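Local structure of apical membrane antigen 1, soluble form (Toxoplasma gondii, 2Y8R) at residues A[10-15]-A[332-337]; A[30-35]-A[57-62]; A[252-257]-A[327-332]. The protein takes part in host-cell invasion as a surface component of the moving junction, the ring formed between parasite and host plasma membranes with the RON proteins. The protein carries 1 engineered substitution. One frame throughout, in Å; residues are numbered along the deposited sequence.

Contact 1: residues A[10-15]-A[332-337]; sequences SGNPFQ and VPDCLV. With NAG (2-acetamido-2-deoxy-beta-D-glucopyranose), chain E.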
loop_
_atom_site.group_PDB
_atom_site.type_symbol
_atom_site.label_atom_id
_atom_site.label_comp_id
_atom_site.label_asym_id
_atom_site.label_seq_id
_atom_site.Cartn_x
_atom_site.Cartn_y
_atom_site.Cartn_z
ATOM N N SER A 10 21.076 24.841 -11.361
ATOM C CA SER A 10 20.323 24.427 -12.587
ATOM C C SER A 10 18.911 23.880 -12.292
ATOM O O SER A 10 17.987 24.059 -13.110
ATOM C CB SER A 10 21.138 23.418 -13.390
ATOM O OG SER A 10 22.431 23.942 -13.653
ATOM N N GLY A 11 18.748 23.223 -11.139
ATOM C CA GLY A 11 17.426 22.794 -10.647
ATOM C C GLY A 11 17.134 21.297 -10.715
ATOM O O GLY A 11 17.658 20.573 -11.579
ATOM N N ASN A 12 16.295 20.838 -9.788
ATOM C CA ASN A 12 15.690 19.518 -9.897
ATOM C C ASN A 12 14.478 19.572 -10.837
ATOM O O ASN A 12 13.451 20.131 -10.457
ATOM C CB ASN A 12 15.257 19.043 -8.519
ATOM C CG ASN A 12 14.404 17.778 -8.555
ATOM O OD1 ASN A 12 13.738 17.473 -7.579
ATOM N ND2 ASN A 12 14.421 17.048 -9.660
ATOM N N PRO A 13 14.588 18.941 -12.027
ATOM C CA PRO A 13 13.572 18.945 -13.083
ATOM C C PRO A 13 12.234 18.338 -12.650
ATOM O O PRO A 13 11.179 18.745 -13.133
ATOM C CB PRO A 13 14.213 18.109 -14.198
ATOM C CG PRO A 13 15.140 17.236 -13.547
ATOM C CD PRO A 13 15.660 17.972 -12.326
ATOM N N PHE A 14 12.277 17.390 -11.732
ATOM C CA PHE A 14 11.061 16.831 -11.183
ATOM C C PHE A 14 10.438 17.751 -10.131
ATOM O O PHE A 14 9.412 17.410 -9.543
ATOM C CB PHE A 14 11.337 15.450 -10.615
ATOM C CG PHE A 14 11.859 14.467 -11.638
ATOM C CD1 PHE A 14 13.221 14.352 -11.887
ATOM C CD2 PHE A 14 10.992 13.660 -12.340
ATOM C CE1 PHE A 14 13.689 13.440 -12.823
ATOM C CE2 PHE A 14 11.456 12.760 -13.255
ATOM C CZ PHE A 14 12.799 12.644 -13.505
ATOM N N GLN A 15 11.048 18.915 -9.914
ATOM C CA GLN A 15 10.484 19.966 -9.049
ATOM C C GLN A 15 10.322 21.334 -9.724
ATOM O O GLN A 15 9.647 22.210 -9.200
ATOM C CB GLN A 15 11.331 20.141 -7.786
ATOM C CG GLN A 15 11.358 18.917 -6.873
ATOM C CD GLN A 15 10.051 18.678 -6.164
ATOM O OE1 GLN A 15 9.747 19.324 -5.150
ATOM N NE2 GLN A 15 9.277 17.729 -6.672
ATOM N N VAL A 332 11.079 9.924 1.149
ATOM C CA VAL A 332 9.986 10.231 0.203
ATOM C C VAL A 332 10.658 10.813 -1.004
ATOM O O VAL A 332 11.317 11.837 -0.909
ATOM C CB VAL A 332 8.912 11.195 0.732
ATOM C CG1 VAL A 332 8.006 11.670 -0.418
ATOM C CG2 VAL A 332 8.036 10.530 1.825
ATOM N N PRO A 333 10.540 10.132 -2.143
ATOM C CA PRO A 333 11.329 10.514 -3.321
ATOM C C PRO A 333 10.878 11.850 -3.924
ATOM O O PRO A 333 9.705 12.223 -3.809
ATOM C CB PRO A 333 11.066 9.379 -4.299
ATOM C CG PRO A 333 9.794 8.722 -3.827
ATOM C CD PRO A 333 9.603 9.031 -2.391
ATOM N N ASP A 334 11.811 12.567 -4.538
ATOM C CA ASP A 334 11.512 13.854 -5.158
ATOM C C ASP A 334 12.228 14.035 -6.500
ATOM O O ASP A 334 12.208 15.125 -7.080
ATOM C CB ASP A 334 11.794 15.038 -4.208
ATOM C CG ASP A 334 13.268 15.178 -3.840
ATOM O OD1 ASP A 334 14.144 14.592 -4.498
ATOM O OD2 ASP A 334 13.555 15.877 -2.866
ATOM N N CYS A 335 12.865 12.970 -6.983
ATOM C CA CYS A 335 13.343 12.914 -8.372
ATOM C C CYS A 335 13.377 11.430 -8.789
ATOM O O CYS A 335 13.287 10.528 -7.922
ATOM C CB CYS A 335 14.708 13.581 -8.504
ATOM S SG CYS A 335 16.007 12.734 -7.509
ATOM N N LEU A 336 13.464 11.178 -10.095
ATOM C CA LEU A 336 13.540 9.813 -10.620
ATOM C C LEU A 336 14.820 9.666 -11.441
ATOM O O LEU A 336 15.270 10.633 -12.084
ATOM C CB LEU A 336 12.328 9.468 -11.516
ATOM C CG LEU A 336 10.872 9.729 -11.075
ATOM C CD1 LEU A 336 9.882 9.483 -12.238
ATOM C CD2 LEU A 336 10.483 8.883 -9.869
ATOM N N VAL A 337 15.399 8.462 -11.398
ATOM C CA VAL A 337 16.481 8.068 -12.294
ATOM C C VAL A 337 15.934 7.064 -13.299
ATOM O O VAL A 337 15.527 5.949 -12.934
ATOM C CB VAL A 337 17.693 7.412 -11.563
ATOM C CG1 VAL A 337 18.690 6.848 -12.587
ATOM C CG2 VAL A 337 18.409 8.398 -10.629
HETATM C C1 NAG E . 5.724 14.667 1.939
HETATM C C2 NAG E . 6.861 15.685 1.874
HETATM C C3 NAG E . 7.128 16.391 3.209
HETATM C C4 NAG E . 5.851 16.947 3.837
HETATM C C5 NAG E . 4.787 15.829 3.886
HETATM C C6 NAG E . 3.432 16.265 4.482
HETATM C C7 NAG E . 8.595 15.459 0.136
HETATM C C8 NAG E . 7.833 16.443 -0.729
HETATM N N2 NAG E . 8.094 15.114 1.341
HETATM O O3 NAG E . 7.993 17.494 2.996
HETATM O O4 NAG E . 6.177 17.614 5.066
HETATM O O5 NAG E . 4.608 15.246 2.580
HETATM O O6 NAG E . 2.479 16.694 3.492
HETATM O O7 NAG E . 9.650 14.993 -0.321
#
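The ring of Phe14 lies with one face on the backbone of the strand that begins at Cys335: the amide nitrogen of Leu336 sits over the ring centre, 3.5 Å above its plane, and Cys335 C lies over the same face, nearer the rim. Two side chains lie over the rim on that same face, Cys335 CB 3.8 Å from Phe14 CD1 and Leu336 CD1 3.8 Å from Phe14 CE2, and the O of Leu336 comes over the CE1-CZ rim from the same side, 3.3 Å from Phe14 CE1. The leucine side chain crosses the aromatic one at about a right angle. Phe14 CG stands anti to its carbonyl carbon (chi1 -60°), which carries the ring along the strand from Cys335 to Leu336. The contact joins the N-terminal arm of DI to DII, where strand 335-339 is an edge of a three-stranded antiparallel sheet and Cys335 is disulfide-bonded to Cys246. Helix 18-24 adds Met20 and Met24 around Phe14, and Leu336 also touches Met24. Before the strand, Asp334 takes part mainly through its backbone O, 3.7 Å from Phe14 CB, while its carboxylate oxygen OD1 accepts the backbone N-H of Trp241. Gln15 bends back at chi2 (-71°), and its NE2 donates to Phe14 O at 2.9 Å, the donor standing above the carbonyl plane rather than on a lone pair.

Contact 2: residues A[30-35]-A[57-62]; sequences THHHQS and GLCPIW. With NAG (2-acetamido-2-deoxy-beta-D-glucopyranose), chain E.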
loop_
_atom_site.group_PDB
_atom_site.type_symbol
_atom_site.label_atom_id
_atom_site.label_comp_id
_atom_site.label_asym_id
_atom_site.label_seq_id
_atom_site.Cartn_x
_atom_site.Cartn_y
_atom_site.Cartn_z
ATOM N N THR A 30 3.289 10.012 3.109
ATOM C CA THR A 30 3.181 10.834 4.295
ATOM C C THR A 30 2.180 11.968 4.064
ATOM O O THR A 30 1.639 12.547 5.008
ATOM C CB THR A 30 4.581 11.341 4.608
ATOM O OG1 THR A 30 5.324 10.266 5.217
ATOM C CG2 THR A 30 4.579 12.501 5.486
ATOM N N HIS A 31 1.892 12.247 2.800
ATOM C CA HIS A 31 1.098 13.402 2.434
ATOM C C HIS A 31 -0.384 13.070 2.379
ATOM O O HIS A 31 -1.166 13.624 3.161
ATOM C CB HIS A 31 1.585 13.979 1.108
ATOM C CG HIS A 31 0.898 15.245 0.714
ATOM N ND1 HIS A 31 1.336 16.488 1.126
ATOM C CD2 HIS A 31 -0.199 15.463 -0.053
ATOM C CE1 HIS A 31 0.531 17.417 0.637
ATOM N NE2 HIS A 31 -0.405 16.822 -0.083
ATOM N N HIS A 32 -0.783 12.176 1.467
ATOM C CA HIS A 32 -2.210 11.859 1.331
ATOM C C HIS A 32 -2.640 10.656 2.132
ATOM O O HIS A 32 -3.633 10.730 2.831
ATOM C CB HIS A 32 -2.653 11.704 -0.127
ATOM C CG HIS A 32 -4.130 11.482 -0.286
ATOM N ND1 HIS A 32 -5.070 12.462 -0.018
ATOM C CD2 HIS A 32 -4.826 10.400 -0.703
ATOM C CE1 HIS A 32 -6.275 11.989 -0.261
ATOM N NE2 HIS A 32 -6.157 10.739 -0.675
ATOM N N HIS A 33 -1.908 9.551 2.017
ATOM C CA HIS A 33 -2.284 8.333 2.735
ATOM C C HIS A 33 -2.356 8.650 4.229
ATOM O O HIS A 33 -3.396 8.448 4.874
ATOM C CB HIS A 33 -1.344 7.149 2.422
ATOM C CG HIS A 33 -1.702 5.897 3.162
ATOM N ND1 HIS A 33 -2.820 5.142 2.862
ATOM C CD2 HIS A 33 -1.121 5.298 4.225
ATOM C CE1 HIS A 33 -2.899 4.128 3.701
ATOM N NE2 HIS A 33 -1.886 4.206 4.544
ATOM N N GLN A 34 -1.262 9.180 4.758
ATOM C CA GLN A 34 -1.243 9.765 6.106
ATOM C C GLN A 34 -1.314 8.756 7.297
ATOM O O GLN A 34 -1.612 9.140 8.438
ATOM C CB GLN A 34 -2.343 10.837 6.220
ATOM C CG GLN A 34 -2.058 12.118 5.464
ATOM C CD GLN A 34 -3.135 13.163 5.706
ATOM O OE1 GLN A 34 -4.062 13.319 4.903
ATOM N NE2 GLN A 34 -3.052 13.845 6.850
ATOM N N SER A 35 -1.055 7.479 7.031
ATOM C CA SER A 35 -1.234 6.450 8.079
ATOM C C SER A 35 -0.448 5.158 7.834
ATOM O O SER A 35 0.111 4.961 6.751
ATOM C CB SER A 35 -2.712 6.141 8.251
ATOM O OG SER A 35 -2.912 5.358 9.398
ATOM N N GLY A 57 -5.966 5.313 6.817
ATOM C CA GLY A 57 -5.210 5.657 5.630
ATOM C C GLY A 57 -6.128 6.037 4.490
ATOM O O GLY A 57 -7.219 5.471 4.324
ATOM N N LEU A 58 -5.707 7.022 3.716
ATOM C CA LEU A 58 -6.533 7.510 2.612
ATOM C C LEU A 58 -6.298 6.737 1.301
ATOM O O LEU A 58 -7.068 6.899 0.339
ATOM C CB LEU A 58 -6.335 9.036 2.424
ATOM C CG LEU A 58 -7.144 10.058 3.262
ATOM C CD1 LEU A 58 -8.033 9.459 4.347
ATOM C CD2 LEU A 58 -6.258 11.087 3.866
ATOM N N CYS A 59 -5.257 5.888 1.280
ATOM C CA CYS A 59 -4.866 5.177 0.055
ATOM C C CYS A 59 -5.187 3.671 0.098
ATOM O O CYS A 59 -5.154 3.067 1.162
ATOM C CB CYS A 59 -3.388 5.436 -0.283
ATOM S SG CYS A 59 -3.027 7.118 -0.882
ATOM N N PRO A 60 -5.531 3.062 -1.061
ATOM C CA PRO A 60 -5.820 1.636 -1.068
ATOM C C PRO A 60 -4.531 0.820 -1.183
ATOM O O PRO A 60 -3.609 1.229 -1.856
ATOM C CB PRO A 60 -6.667 1.496 -2.352
ATOM C CG PRO A 60 -6.033 2.405 -3.238
ATOM C CD PRO A 60 -5.698 3.616 -2.415
ATOM N N ILE A 61 -4.483 -0.332 -0.543
ATOM C CA ILE A 61 -3.235 -1.100 -0.459
ATOM C C ILE A 61 -3.346 -2.361 -1.309
ATOM O O ILE A 61 -4.067 -3.300 -0.933
ATOM C CB ILE A 61 -2.891 -1.463 0.998
ATOM C CG1 ILE A 61 -2.990 -0.233 1.907
ATOM C CG2 ILE A 61 -1.526 -2.048 1.084
ATOM C CD1 ILE A 61 -2.086 0.933 1.531
ATOM N N TRP A 62 -2.617 -2.373 -2.437
ATOM C CA TRP A 62 -2.764 -3.390 -3.496
ATOM C C TRP A 62 -2.042 -4.689 -3.181
ATOM O O TRP A 62 -0.832 -4.699 -2.993
ATOM C CB TRP A 62 -2.337 -2.845 -4.864
ATOM C CG TRP A 62 -3.158 -1.636 -5.354
ATOM C CD1 TRP A 62 -3.199 -0.380 -4.792
ATOM C CD2 TRP A 62 -4.000 -1.574 -6.518
ATOM N NE1 TRP A 62 -4.027 0.443 -5.529
ATOM C CE2 TRP A 62 -4.536 -0.273 -6.585
ATOM C CE3 TRP A 62 -4.352 -2.491 -7.506
ATOM C CZ2 TRP A 62 -5.411 0.127 -7.605
ATOM C CZ3 TRP A 62 -5.238 -2.086 -8.517
ATOM C CH2 TRP A 62 -5.751 -0.798 -8.550
HETATM C C1 NAG E . 5.724 14.667 1.939
HETATM C C2 NAG E . 6.861 15.685 1.874
HETATM C C3 NAG E . 7.128 16.391 3.209
HETATM C C4 NAG E . 5.851 16.947 3.837
HETATM C C5 NAG E . 4.787 15.829 3.886
HETATM C C6 NAG E . 3.432 16.265 4.482
HETATM C C7 NAG E . 8.595 15.459 0.136
HETATM C C8 NAG E . 7.833 16.443 -0.729
HETATM N N2 NAG E . 8.094 15.114 1.341
HETATM O O3 NAG E . 7.993 17.494 2.996
HETATM O O4 NAG E . 6.177 17.614 5.066
HETATM O O5 NAG E . 4.608 15.246 2.580
HETATM O O6 NAG E . 2.479 16.694 3.492
HETATM O O7 NAG E . 9.650 14.993 -0.321
HETATM O O HOH W 1 -8.595 9.021 -0.820
#
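His33 joins the two loops through both its backbone and its ring. Its carbonyl O accepts the N-H of Leu58 at 3.0 Å. Ring atom ND1 accepts the N-H of Cys59, also at 3.0 Å; this bond is bent at the hydrogen (143°), and the donor is tilted 15° from the ring plane. With CG anti to its backbone N (chi1 179°), the ring reaches across to Cys59; its second nitrogen, NE2, is hydrogen-bonded to Gly36 O. Gly57, having no side chain, lets its CA lie over one face in a CH-pi contact, 3.7 Å from the ring centroid of His33. His32 is held differently: Leu58 CB sits over its face, Cys59 SG approaches its edge, and a water is shared by His32 NE2 and Leu58 O, donating to the latter. Other polar atoms find partners outside the two segments: Ser35 OG is hydrogen-bonded to Asp279 and Asp40, Asp40 also accepts Gly57 N, and His31 ND1 donates to O6 of the N-linked sugar at 2.6 Å. Cys59 is disulfide-bonded to Cys228, which links this part of DI to the residues near its C-terminal limit. Because ND1 accepts from Cys59 and NE2 is hydrogen-bonded to a carbonyl oxygen, His33 is probably the neutral tautomer protonated at NE2.

Contact 3: residues A[252-257]-A[327-332]; sequences LTDTVI and ALSDQV. With NAG (2-acetamido-2-deoxy-beta-D-glucopyranose), chain E.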
loop_
_atom_site.group_PDB
_atom_site.type_symbol
_atom_site.label_atom_id
_atom_site.label_comp_id
_atom_site.label_asym_id
_atom_site.label_seq_id
_atom_site.Cartn_x
_atom_site.Cartn_y
_atom_site.Cartn_z
ATOM N N LEU A 252 22.577 6.140 -1.573
ATOM C CA LEU A 252 22.293 6.655 -0.229
ATOM C C LEU A 252 22.707 5.649 0.844
ATOM O O LEU A 252 22.511 4.438 0.660
ATOM C CB LEU A 252 20.799 6.934 -0.100
ATOM C CG LEU A 252 20.266 8.338 -0.416
ATOM C CD1 LEU A 252 20.800 8.929 -1.705
ATOM C CD2 LEU A 252 18.769 8.316 -0.455
ATOM N N THR A 253 23.245 6.147 1.965
ATOM C CA THR A 253 23.886 5.274 2.995
ATOM C C THR A 253 22.861 4.565 3.880
ATOM O O THR A 253 23.116 3.495 4.453
ATOM C CB THR A 253 24.876 6.070 3.927
ATOM O OG1 THR A 253 26.014 6.524 3.177
ATOM C CG2 THR A 253 25.363 5.208 5.134
ATOM N N ASP A 254 21.701 5.184 4.006
ATOM C CA ASP A 254 20.676 4.647 4.866
ATOM C C ASP A 254 19.914 3.470 4.223
ATOM O O ASP A 254 19.229 2.727 4.909
ATOM C CB ASP A 254 19.763 5.790 5.399
ATOM C CG ASP A 254 19.539 6.958 4.359
ATOM O OD1 ASP A 254 20.502 7.412 3.670
ATOM O OD2 ASP A 254 18.388 7.445 4.254
ATOM N N THR A 255 20.066 3.306 2.910
ATOM C CA THR A 255 19.282 2.369 2.095
ATOM C C THR A 255 19.678 0.936 2.375
ATOM O O THR A 255 20.857 0.638 2.381
ATOM C CB THR A 255 19.539 2.608 0.593
ATOM O OG1 THR A 255 19.135 3.927 0.224
ATOM C CG2 THR A 255 18.807 1.610 -0.262
ATOM N N VAL A 256 18.695 0.060 2.584
ATOM C CA VAL A 256 18.901 -1.398 2.585
ATOM C C VAL A 256 18.786 -1.982 1.148
ATOM O O VAL A 256 17.796 -1.723 0.428
ATOM C CB VAL A 256 17.848 -2.114 3.492
ATOM C CG1 VAL A 256 17.938 -3.634 3.347
ATOM C CG2 VAL A 256 17.999 -1.701 4.943
ATOM N N ILE A 257 19.774 -2.779 0.747
ATOM C CA ILE A 257 19.781 -3.409 -0.572
ATOM C C ILE A 257 19.838 -4.913 -0.366
ATOM O O ILE A 257 20.744 -5.424 0.317
ATOM C CB ILE A 257 21.012 -3.005 -1.399
ATOM C CG1 ILE A 257 21.134 -1.482 -1.513
ATOM C CG2 ILE A 257 20.960 -3.660 -2.776
ATOM C CD1 ILE A 257 22.562 -0.988 -1.382
ATOM N N ALA A 327 16.664 -2.189 -3.923
ATOM C CA ALA A 327 16.936 -1.048 -3.069
ATOM C C ALA A 327 15.667 -0.645 -2.323
ATOM O O ALA A 327 14.601 -0.623 -2.909
ATOM C CB ALA A 327 17.506 0.126 -3.904
ATOM N N LEU A 328 15.794 -0.342 -1.037
ATOM C CA LEU A 328 14.669 -0.032 -0.181
ATOM C C LEU A 328 15.035 1.155 0.668
ATOM O O LEU A 328 16.103 1.160 1.332
ATOM C CB LEU A 328 14.348 -1.185 0.752
ATOM C CG LEU A 328 13.784 -2.526 0.282
ATOM C CD1 LEU A 328 14.068 -3.609 1.299
ATOM C CD2 LEU A 328 12.294 -2.421 0.093
ATOM N N SER A 329 14.172 2.172 0.654
ATOM C CA SER A 329 14.439 3.381 1.418
ATOM C C SER A 329 13.204 3.968 2.109
ATOM O O SER A 329 12.062 3.631 1.832
ATOM C CB SER A 329 15.188 4.407 0.574
ATOM O OG SER A 329 15.730 5.441 1.371
ATOM N N ASP A 330 13.463 4.800 3.096
ATOM C CA ASP A 330 12.396 5.454 3.780
ATOM C C ASP A 330 12.351 6.931 3.378
ATOM O O ASP A 330 11.716 7.737 4.058
ATOM C CB ASP A 330 12.559 5.232 5.289
ATOM C CG ASP A 330 13.613 6.103 5.912
ATOM O OD1 ASP A 330 14.401 6.740 5.211
ATOM O OD2 ASP A 330 13.617 6.199 7.146
ATOM N N GLN A 331 13.020 7.279 2.276
ATOM C CA GLN A 331 13.102 8.683 1.834
ATOM C C GLN A 331 12.001 9.024 0.804
ATOM O O GLN A 331 11.971 8.446 -0.277
ATOM C CB GLN A 331 14.489 8.984 1.236
ATOM C CG GLN A 331 15.611 8.858 2.209
ATOM C CD GLN A 331 15.623 9.984 3.173
ATOM O OE1 GLN A 331 15.580 9.764 4.406
ATOM N NE2 GLN A 331 15.656 11.217 2.638
ATOM N N VAL A 332 11.079 9.924 1.149
ATOM C CA VAL A 332 9.986 10.231 0.203
ATOM C C VAL A 332 10.658 10.813 -1.004
ATOM O O VAL A 332 11.317 11.837 -0.909
ATOM C CB VAL A 332 8.912 11.195 0.732
ATOM C CG1 VAL A 332 8.006 11.670 -0.418
ATOM C CG2 VAL A 332 8.036 10.530 1.825
HETATM C C1 NAG E . 5.724 14.667 1.939
HETATM C C2 NAG E . 6.861 15.685 1.874
HETATM C C3 NAG E . 7.128 16.391 3.209
HETATM C C4 NAG E . 5.851 16.947 3.837
HETATM C C5 NAG E . 4.787 15.829 3.886
HETATM C C6 NAG E . 3.432 16.265 4.482
HETATM C C7 NAG E . 8.595 15.459 0.136
HETATM C C8 NAG E . 7.833 16.443 -0.729
HETATM N N2 NAG E . 8.094 15.114 1.341
HETATM O O3 NAG E . 7.993 17.494 2.996
HETATM O O4 NAG E . 6.177 17.614 5.066
HETATM O O5 NAG E . 4.608 15.246 2.580
HETATM O O6 NAG E . 2.479 16.694 3.492
HETATM O O7 NAG E . 9.650 14.993 -0.321
#
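Val256 and Leu328 face each other as an antiparallel hydrogen-bonded pair. Leu328 N donates to Val256 O at 2.8 Å; the return bond, Val256 N to Leu328 O at 3.1 Å, is weak. Their side chains leave on the same face of the sheet and just meet, Val256 CG1 4.4 Å from Leu328 CD1. The next pair, Ile257 with Ala327, is non-hydrogen-bonded, with its CA atoms 4.5 Å apart and its side chains on the other face. Before the ladder, Thr255 turns its methyl inward: CG2, anti to the backbone N, lies 3.2 Å from Leu328 O and also meets Ala327 CB at 4.1 Å. Thr255 CA makes a further C-H...O contact with Leu328 O, so this oxygen is approached by three groups of 252-257: Thr255 CG2, Thr255 CA and Val256 N. Thr255 OG1, beside its own backbone N (chi1 -62°), is hydrogen-bonded to Tyr249 O, which helps set the threonine's rotation.

Beyond the paired residues the two segments continue as loops. Leu252 CD2 lies 4.2 Å from Gln331 CG, a loose apolar touch, and the carboxylate of Asp254 crosses the Gln331 side chain with the two end planes 78° apart. Asp254 and Asp330 bring like charges near one another, which would probably disfavour a closer approach, and the Asp254 carbonyl is held by Arg311.

This is a beta ladder of DII, in which strand 256-259 forms an edge of a five-stranded antiparallel sheet. Strand 324-329 lies between it and strand 313-318, whose Phe315 and Tyr317 touch Ala327, while Leu252 and Gln331 both rest on Val240 of strand 236-242 in the neighbouring three-stranded sheet.

From the N terminus, the arm 10-15 opens contact 1, which closes only at 332-337, so the other two contacts are nested inside its long loop. Contact 2 closes a short loop within DI, between the chain after helix 18-24 and the approach to strand 61-62. Contact 3 opens later and closes within DII, in series with contact 2, and pairs two strands of the five-stranded sheet. Contacts 1 and 3 share Val332, on the connection from strand 324-329 to strand 335-339. Contact 1 thus ties DI to DII, while contact 2 lies within DI and contact 3 within DII. The sugar on Asn28 touches all three, through Val332, Thr30 and His31.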